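Aspartate aminotransferase (Plasmodium falciparum, PDB 3K7Y) probably catalyses the reversible, pyridoxal-phosphate-dependent transfer of an amino group from L-aspartate to 2-oxoglutarate, giving oxaloacetate and L-glutamate, and works as a homodimer. Local coordinates at residues H47-V52 / L308-E313; L125-P130 / F144-I149; Y339-D344 / K397-L402. All coordinates share one frame; numbering follows the deposited sequence.

Contact 1. Residues H47-V52 / L308-E313; sequences HIFDSV and LNWIKE
Glu313 uses both carboxylate oxygens to hold the start of helix 50-62. Its OE1 accepts a hydrogen bond from Ser51 OG at 3.2 Å, met nearly along the C-O axis, while OE2 receives a weak one from Asp50 N at 3.3 Å. The glutamate reaches this far because its chain is extended beyond CG (chi2 167°), which carries the carboxylate to Asp50 N and the Ser51 hydroxyl. That setting would be expected to favour its negative charge, although Asp50 OD1, 4.6 Å from Glu313 OE2, should weigh against it. Leu306 O is a weak, alternative acceptor that competes with Glu313 OE1 for the single hydroxyl proton of Ser51, and the Asn309 amide lies beside the same hydroxyl.

Next to these polar groups, Phe49 packs between Trp310 and Glu313. Trp310 turns the edge of its indole onto the phenyl face in a T-shaped stack, the ring planes 76° apart, with CD1 over the centre of the Phe49 ring and 3.4 Å from Phe49 CE1. His47 CE1 lies over the opposite face, and Glu313 OE2 comes to the ring edge, 3.4 Å from Phe49 CD1. The indole is fixed by a hydrogen bond from Trp310 NE1 to Asn250 O, next in sequence to the cofactor-binding Lys249.

The contact thus joins the beginning of helix 50-62 to the long helix 304-335. Leu300 of helix 291-302 packs against Ser51 and Trp310, and Ile48 and Val52 touch Lys64 and Lys66 of the second subunit.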
# COMPACT_ATOMS: atom_id res chain seq x y z
N HIS A 47 22.46 -2.56 -3.34
CA HIS A 47 23.00 -2.86 -2.02
C HIS A 47 22.05 -3.65 -1.13
O HIS A 47 20.82 -3.59 -1.31
CB HIS A 47 23.39 -1.56 -1.31
CG HIS A 47 23.95 -1.78 0.06
ND1 HIS A 47 23.35 -1.30 1.20
CD2 HIS A 47 25.05 -2.47 0.47
CE1 HIS A 47 24.07 -1.65 2.26
NE2 HIS A 47 25.11 -2.36 1.84
N ILE A 48 22.62 -4.39 -0.18
CA ILE A 48 21.85 -4.98 0.93
C ILE A 48 22.73 -5.39 2.11
O ILE A 48 23.78 -5.98 1.93
CB ILE A 48 20.92 -6.16 0.46
CG1 ILE A 48 19.86 -6.47 1.53
CG2 ILE A 48 21.74 -7.39 -0.01
CD1 ILE A 48 18.44 -6.46 1.02
N PHE A 49 22.28 -5.07 3.32
CA PHE A 49 22.97 -5.43 4.56
C PHE A 49 22.98 -6.94 4.85
O PHE A 49 22.35 -7.72 4.14
CB PHE A 49 22.31 -4.70 5.73
CG PHE A 49 22.47 -3.21 5.69
CD1 PHE A 49 23.54 -2.60 6.31
CD2 PHE A 49 21.54 -2.43 5.02
CE1 PHE A 49 23.68 -1.21 6.26
CE2 PHE A 49 21.67 -1.06 4.97
CZ PHE A 49 22.74 -0.44 5.59
N ASP A 50 23.71 -7.34 5.89
CA ASP A 50 23.65 -8.71 6.38
C ASP A 50 22.67 -8.79 7.54
O ASP A 50 21.93 -9.77 7.68
CB ASP A 50 25.03 -9.20 6.82
CG ASP A 50 25.85 -9.77 5.67
OD1 ASP A 50 25.97 -9.11 4.61
OD2 ASP A 50 26.38 -10.89 5.82
N SER A 51 22.66 -7.75 8.37
CA SER A 51 21.66 -7.58 9.43
C SER A 51 20.26 -7.81 8.88
O SER A 51 19.44 -8.48 9.49
CB SER A 51 21.75 -6.18 10.03
OG SER A 51 23.00 -5.97 10.66
N VAL A 52 20.00 -7.23 7.71
CA VAL A 52 18.70 -7.33 7.05
C VAL A 52 18.43 -8.74 6.53
O VAL A 52 17.33 -9.26 6.72
CB VAL A 52 18.54 -6.28 5.93
CG1 VAL A 52 17.48 -6.70 4.94
CG2 VAL A 52 18.21 -4.92 6.54
N LEU A 308 23.08 -3.08 16.31
CA LEU A 308 24.48 -2.65 16.38
C LEU A 308 25.30 -3.05 15.16
O LEU A 308 26.15 -2.29 14.70
CB LEU A 308 25.14 -3.17 17.66
CG LEU A 308 24.71 -2.47 18.96
CD1 LEU A 308 24.76 -3.43 20.15
CD2 LEU A 308 25.55 -1.21 19.22
N ASN A 309 25.04 -4.25 14.64
CA ASN A 309 25.69 -4.70 13.41
C ASN A 309 25.20 -3.89 12.21
O ASN A 309 25.97 -3.62 11.30
CB ASN A 309 25.45 -6.21 13.20
CG ASN A 309 26.02 -6.73 11.87
OD1 ASN A 309 27.05 -6.27 11.37
ND2 ASN A 309 25.33 -7.72 11.30
N TRP A 310 23.94 -3.48 12.22
CA TRP A 310 23.41 -2.64 11.16
C TRP A 310 23.95 -1.22 11.25
O TRP A 310 24.60 -0.77 10.31
CB TRP A 310 21.89 -2.64 11.11
CG TRP A 310 21.31 -1.54 10.24
CD1 TRP A 310 21.47 -1.38 8.89
CD2 TRP A 310 20.48 -0.45 10.67
NE1 TRP A 310 20.80 -0.26 8.46
CE2 TRP A 310 20.18 0.32 9.53
CE3 TRP A 310 19.96 -0.06 11.91
CZ2 TRP A 310 19.38 1.46 9.60
CZ3 TRP A 310 19.17 1.08 11.98
CH2 TRP A 310 18.89 1.82 10.83
N ILE A 311 23.70 -0.53 12.37
CA ILE A 311 24.25 0.83 12.61
C ILE A 311 25.71 0.99 12.14
O ILE A 311 26.06 2.00 11.51
CB ILE A 311 24.20 1.24 14.10
CG1 ILE A 311 22.77 1.35 14.59
CG2 ILE A 311 24.92 2.58 14.31
CD1 ILE A 311 22.68 1.22 16.09
N LYS A 312 26.54 -0.01 12.46
CA LYS A 312 27.93 -0.04 12.03
C LYS A 312 28.06 -0.02 10.51
O LYS A 312 28.63 0.92 9.97
CB LYS A 312 28.70 -1.21 12.67
CG LYS A 312 29.29 -0.95 14.08
CD LYS A 312 30.57 -0.09 14.06
CE LYS A 312 31.31 -0.07 15.41
NZ LYS A 312 32.51 -0.98 15.52
N GLU A 313 27.53 -1.04 9.82
CA GLU A 313 27.56 -1.08 8.34
C GLU A 313 26.98 0.23 7.78
O GLU A 313 27.45 0.75 6.76
CB GLU A 313 26.77 -2.26 7.76
CG GLU A 313 27.17 -3.68 8.21
CD GLU A 313 26.12 -4.74 7.84
OE1 GLU A 313 25.47 -5.33 8.75
OE2 GLU A 313 25.91 -4.98 6.62

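Contact 2. Residues L125-P130 / F144-I149; sequences LYVTNP and FNLKYI
Leu125 and Asn145 open a run of five backbone hydrogen bonds that pairs the two strands in parallel. Leu125 N donates to Asn145 O at 2.9 Å, Lys147 N to Leu125 O, Val127 N to Lys147 O and Ile149 N to Val127 O. Beyond the last bridge, Asn129 N still reaches Ile149 O at 2.7 Å. Longer, weaker CA-H...O contacts lie between them, as from Tyr126 CA to Lys147 O.

Apolar contacts differ on the two faces. On that of Leu125 and Val127, Leu125 CD1 sits over one face of the Phe144 ring in a CH-pi contact, 3.5 Å from its centroid, and Leu146 CD1 meets Val127 CB at 4.0 Å. With CG anti to its N (chi1 -178°), Leu146 leans this methyl toward the neighbouring strand on the same face. On the other face, Tyr126 and Lys147 run side by side, and Tyr126 CE1 lies 3.4 Å from Lys147 CB; Ile149 CD1 abuts Tyr126 CB.

Helices 105-118 and 133-140 pack on Leu125 and Phe144, and Lys118 makes a cation-pi contact with Phe144. The strands and helix 133-140 form a parallel beta-alpha-beta crossover of the large PLP-binding domain, and strand 124-128 leads through a cis peptide before Pro130 toward Tyr132, which binds the cofactor.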
# COMPACT_ATOMS: atom_id res chain seq x y z
N LEU A 125 0.17 24.64 1.14
CA LEU A 125 1.38 23.97 1.69
C LEU A 125 2.62 24.63 1.15
O LEU A 125 2.74 24.84 -0.06
CB LEU A 125 1.42 22.49 1.33
CG LEU A 125 0.43 21.55 2.02
CD1 LEU A 125 -0.16 20.62 1.01
CD2 LEU A 125 1.06 20.76 3.15
N TYR A 126 3.54 24.94 2.05
CA TYR A 126 4.83 25.47 1.66
C TYR A 126 5.89 24.37 1.52
O TYR A 126 5.95 23.41 2.31
CB TYR A 126 5.28 26.56 2.62
CG TYR A 126 4.36 27.75 2.56
CD1 TYR A 126 4.49 28.73 1.56
CD2 TYR A 126 3.34 27.90 3.48
CE1 TYR A 126 3.64 29.81 1.50
CE2 TYR A 126 2.47 28.97 3.43
CZ TYR A 126 2.62 29.92 2.44
OH TYR A 126 1.72 30.97 2.42
N VAL A 127 6.71 24.54 0.49
CA VAL A 127 7.74 23.57 0.18
C VAL A 127 9.03 24.35 -0.08
O VAL A 127 8.96 25.46 -0.58
CB VAL A 127 7.25 22.68 -1.00
CG1 VAL A 127 7.78 23.17 -2.32
CG2 VAL A 127 7.65 21.27 -0.78
N THR A 128 10.19 23.83 0.29
CA THR A 128 11.42 24.62 0.10
C THR A 128 11.91 24.48 -1.33
O THR A 128 11.83 23.40 -1.90
CB THR A 128 12.58 24.28 1.12
OG1 THR A 128 12.95 22.89 1.03
CG2 THR A 128 12.20 24.60 2.55
N ASN A 129 12.42 25.56 -1.92
CA ASN A 129 12.88 25.48 -3.30
C ASN A 129 14.34 25.11 -3.41
O ASN A 129 15.16 25.69 -2.71
CB ASN A 129 12.62 26.77 -4.05
CG ASN A 129 13.21 26.75 -5.43
OD1 ASN A 129 14.42 26.92 -5.59
ND2 ASN A 129 12.39 26.50 -6.44
N PRO A 130 14.69 24.15 -4.29
CA PRO A 130 13.81 23.36 -5.13
C PRO A 130 13.35 22.14 -4.32
O PRO A 130 14.02 21.76 -3.35
CB PRO A 130 14.71 22.95 -6.29
CG PRO A 130 16.06 22.81 -5.67
CD PRO A 130 16.10 23.73 -4.45
N PHE A 144 -4.23 21.29 -3.46
CA PHE A 144 -3.74 22.21 -2.46
C PHE A 144 -3.08 23.33 -3.27
O PHE A 144 -2.71 23.12 -4.43
CB PHE A 144 -2.63 21.57 -1.63
CG PHE A 144 -3.08 20.56 -0.60
CD1 PHE A 144 -3.62 20.97 0.61
CD2 PHE A 144 -2.85 19.19 -0.80
CE1 PHE A 144 -3.99 20.03 1.56
CE2 PHE A 144 -3.21 18.24 0.15
CZ PHE A 144 -3.78 18.66 1.32
N ASN A 145 -2.92 24.51 -2.67
CA ASN A 145 -2.08 25.54 -3.26
C ASN A 145 -0.69 25.16 -2.89
O ASN A 145 -0.44 24.87 -1.73
CB ASN A 145 -2.35 26.91 -2.66
CG ASN A 145 -3.73 27.42 -2.97
OD1 ASN A 145 -4.27 27.17 -4.06
ND2 ASN A 145 -4.31 28.16 -2.02
N LEU A 146 0.20 25.12 -3.86
CA LEU A 146 1.60 24.83 -3.57
C LEU A 146 2.39 26.10 -3.70
O LEU A 146 2.41 26.73 -4.78
CB LEU A 146 2.18 23.75 -4.49
CG LEU A 146 3.64 23.40 -4.15
CD1 LEU A 146 3.72 22.66 -2.82
CD2 LEU A 146 4.34 22.58 -5.24
N LYS A 147 3.05 26.49 -2.60
CA LYS A 147 3.90 27.66 -2.61
C LYS A 147 5.33 27.32 -2.21
O LYS A 147 5.55 26.36 -1.45
CB LYS A 147 3.32 28.76 -1.72
CG LYS A 147 2.04 29.33 -2.29
CD LYS A 147 1.32 30.23 -1.32
CE LYS A 147 0.21 30.94 -2.05
NZ LYS A 147 0.73 31.48 -3.34
N TYR A 148 6.28 28.10 -2.74
CA TYR A 148 7.71 27.81 -2.59
C TYR A 148 8.41 28.81 -1.70
O TYR A 148 8.23 30.00 -1.88
CB TYR A 148 8.41 27.81 -3.95
CG TYR A 148 7.89 26.76 -4.90
CD1 TYR A 148 8.66 25.64 -5.23
CD2 TYR A 148 6.63 26.90 -5.49
CE1 TYR A 148 8.17 24.67 -6.11
CE2 TYR A 148 6.14 25.96 -6.36
CZ TYR A 148 6.91 24.84 -6.68
OH TYR A 148 6.39 23.92 -7.56
N ILE A 149 9.21 28.30 -0.77
CA ILE A 149 10.10 29.10 0.08
C ILE A 149 11.53 29.07 -0.49
O ILE A 149 12.01 28.00 -0.90
CB ILE A 149 10.13 28.54 1.53
CG1 ILE A 149 8.82 28.84 2.25
CG2 ILE A 149 11.27 29.12 2.35
CD1 ILE A 149 8.79 28.27 3.68

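Contact 3. Residues Y339-D344 / K397-L402; sequences YNLNYD and KICLSL
Tyr339, Leu341 and Tyr343 pack from a loop onto helix 390-403, in the small domain of this class-I, fold-type I aminotransferase. Every second residue of the loop turns its side chain to the helix, where Cys399, Leu400 and Leu402 receive them, and no hydrogen bond crosses between the two segments.

Tyr339 makes the broadest of these contacts. Its chi1 of -56° sets CG beside the backbone N, and a chi2 of -93° turns the ring plane nearly perpendicular to the plane of CA, CB and CG, with one face laid against the helix backbone. Leu400 N is over the centre of that face, and Leu400 CA makes a CH-pi contact with it, 4.0 Å from the centroid. Nearer the stem, Tyr339 CD2 meets Cys399 CB at 3.7 Å; at the far end, the phenol oxygen OH passes Leu400 CB at 3.7 Å. The hydroxyl finds its hydrogen-bond partner in Asp396 OD1, one turn earlier on the same helix, which anchors the far end of the ring.

Leu400 answers with its own CG anti to the backbone N (chi1 -165°), a rotamer that carries its branch past the hydroxyl end of the tyrosine. Cys399 is shared: CB touches Tyr339 on one hand and Leu341 CD1, 3.9 Å away, on the other, while Leu332 and Tyr335 of helix 304-335 pack against its side chain as well. Leu341 meets the helix through one methyl, CD1.

The loop is tied back by a hydrogen bond from Tyr343 N to OE1 of Gln336, the residue just after helix 304-335. Further along, Tyr343 crosses Leu402 obliquely, its OH lying 4.0 Å from Leu402 CD2.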
# COMPACT_ATOMS: atom_id res chain seq x y z
N TYR A 339 41.28 20.21 -20.77
CA TYR A 339 40.44 21.03 -21.65
C TYR A 339 40.58 22.53 -21.33
O TYR A 339 39.88 23.36 -21.90
CB TYR A 339 38.99 20.53 -21.60
CG TYR A 339 38.87 19.06 -21.97
CD1 TYR A 339 38.61 18.67 -23.29
CD2 TYR A 339 39.05 18.06 -21.02
CE1 TYR A 339 38.53 17.31 -23.64
CE2 TYR A 339 38.97 16.70 -21.35
CZ TYR A 339 38.71 16.34 -22.66
OH TYR A 339 38.63 15.00 -22.99
N ASN A 340 41.53 22.84 -20.45
CA ASN A 340 41.77 24.19 -19.91
C ASN A 340 40.53 24.91 -19.36
O ASN A 340 40.32 26.10 -19.59
CB ASN A 340 42.63 25.04 -20.88
CG ASN A 340 41.81 26.01 -21.75
OD1 ASN A 340 40.60 25.87 -21.92
ND2 ASN A 340 42.50 27.01 -22.30
N LEU A 341 39.72 24.17 -18.59
CA LEU A 341 38.50 24.70 -17.98
C LEU A 341 38.83 25.23 -16.59
O LEU A 341 39.81 24.80 -15.99
CB LEU A 341 37.43 23.62 -17.88
CG LEU A 341 36.93 22.93 -19.15
CD1 LEU A 341 36.36 21.57 -18.80
CD2 LEU A 341 35.91 23.77 -19.90
N ASN A 342 37.98 26.12 -16.08
CA ASN A 342 38.30 26.96 -14.92
C ASN A 342 37.19 27.02 -13.85
O ASN A 342 36.89 28.09 -13.32
CB ASN A 342 38.60 28.39 -15.40
CG ASN A 342 37.51 28.95 -16.34
OD1 ASN A 342 36.94 28.22 -17.19
ND2 ASN A 342 37.21 30.25 -16.19
N TYR A 343 36.61 25.86 -13.55
CA TYR A 343 35.50 25.73 -12.60
C TYR A 343 35.96 25.36 -11.20
O TYR A 343 36.85 24.54 -11.03
CB TYR A 343 34.51 24.66 -13.06
CG TYR A 343 33.82 24.95 -14.37
CD1 TYR A 343 32.76 25.87 -14.44
CD2 TYR A 343 34.19 24.29 -15.54
CE1 TYR A 343 32.11 26.14 -15.65
CE2 TYR A 343 33.55 24.54 -16.75
CZ TYR A 343 32.50 25.47 -16.80
OH TYR A 343 31.88 25.72 -17.99
N ASP A 344 35.34 25.95 -10.18
CA ASP A 344 35.65 25.54 -8.82
C ASP A 344 34.80 24.32 -8.42
O ASP A 344 33.60 24.45 -8.13
CB ASP A 344 35.49 26.70 -7.83
CG ASP A 344 36.01 26.37 -6.43
OD1 ASP A 344 36.62 25.30 -6.26
OD2 ASP A 344 35.80 27.18 -5.51
N LYS A 397 34.49 12.52 -19.71
CA LYS A 397 33.35 12.86 -20.55
C LYS A 397 32.59 14.14 -20.14
O LYS A 397 32.06 14.85 -21.00
CB LYS A 397 32.39 11.68 -20.67
CG LYS A 397 32.90 10.52 -21.54
CD LYS A 397 33.41 10.99 -22.90
CE LYS A 397 33.95 9.84 -23.74
NZ LYS A 397 35.22 9.29 -23.20
N ILE A 398 32.56 14.42 -18.83
CA ILE A 398 31.95 15.62 -18.27
C ILE A 398 32.68 16.87 -18.73
O ILE A 398 32.06 17.87 -19.10
CB ILE A 398 31.97 15.60 -16.73
CG1 ILE A 398 30.82 14.75 -16.18
CG2 ILE A 398 31.87 17.02 -16.17
CD1 ILE A 398 30.70 14.77 -14.66
N CYS A 399 34.00 16.80 -18.69
CA CYS A 399 34.84 17.89 -19.13
C CYS A 399 34.76 18.00 -20.64
O CYS A 399 34.41 19.05 -21.17
CB CYS A 399 36.28 17.67 -18.65
SG CYS A 399 36.45 17.66 -16.82
N LEU A 400 35.06 16.90 -21.33
CA LEU A 400 34.96 16.83 -22.80
C LEU A 400 33.66 17.47 -23.22
O LEU A 400 33.62 18.38 -24.07
CB LEU A 400 34.98 15.36 -23.27
CG LEU A 400 35.24 15.08 -24.76
CD1 LEU A 400 35.63 13.61 -24.97
CD2 LEU A 400 34.07 15.46 -25.63
N SER A 401 32.60 16.99 -22.59
CA SER A 401 31.28 17.44 -22.90
C SER A 401 31.07 18.90 -22.54
O SER A 401 30.42 19.64 -23.27
CB SER A 401 30.27 16.60 -22.18
OG SER A 401 29.09 16.70 -22.91
N LEU A 402 31.66 19.31 -21.42
CA LEU A 402 31.52 20.69 -20.98
C LEU A 402 32.16 21.66 -21.94
O LEU A 402 31.65 22.76 -22.15
CB LEU A 402 32.08 20.86 -19.58
CG LEU A 402 30.95 20.84 -18.56
CD1 LEU A 402 31.45 20.57 -17.15
CD2 LEU A 402 30.19 22.16 -18.64

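In the fold
The three contacts lie well apart, with no touching atoms. Contact 2 belongs to the central mixed sheet and is carried chiefly by regular backbone hydrogen bonds, with buried apolar residues toward its helices and exposed Lys147 and Tyr148 on strand 145-153, next to the edge strand. Contact 1, on the opposite side of the chain's centre, relies instead on one carboxylate and an aromatic pair, and lies close to the second subunit. Contact 3, its centre about 31 Å from the centre of the chain, is the farthest out and is apolar packing away from the cofactor. Contacts 1 and 3 both involve the long helix 304-335: residues 308-313 lie near its beginning, and the 339-344 loop follows its end.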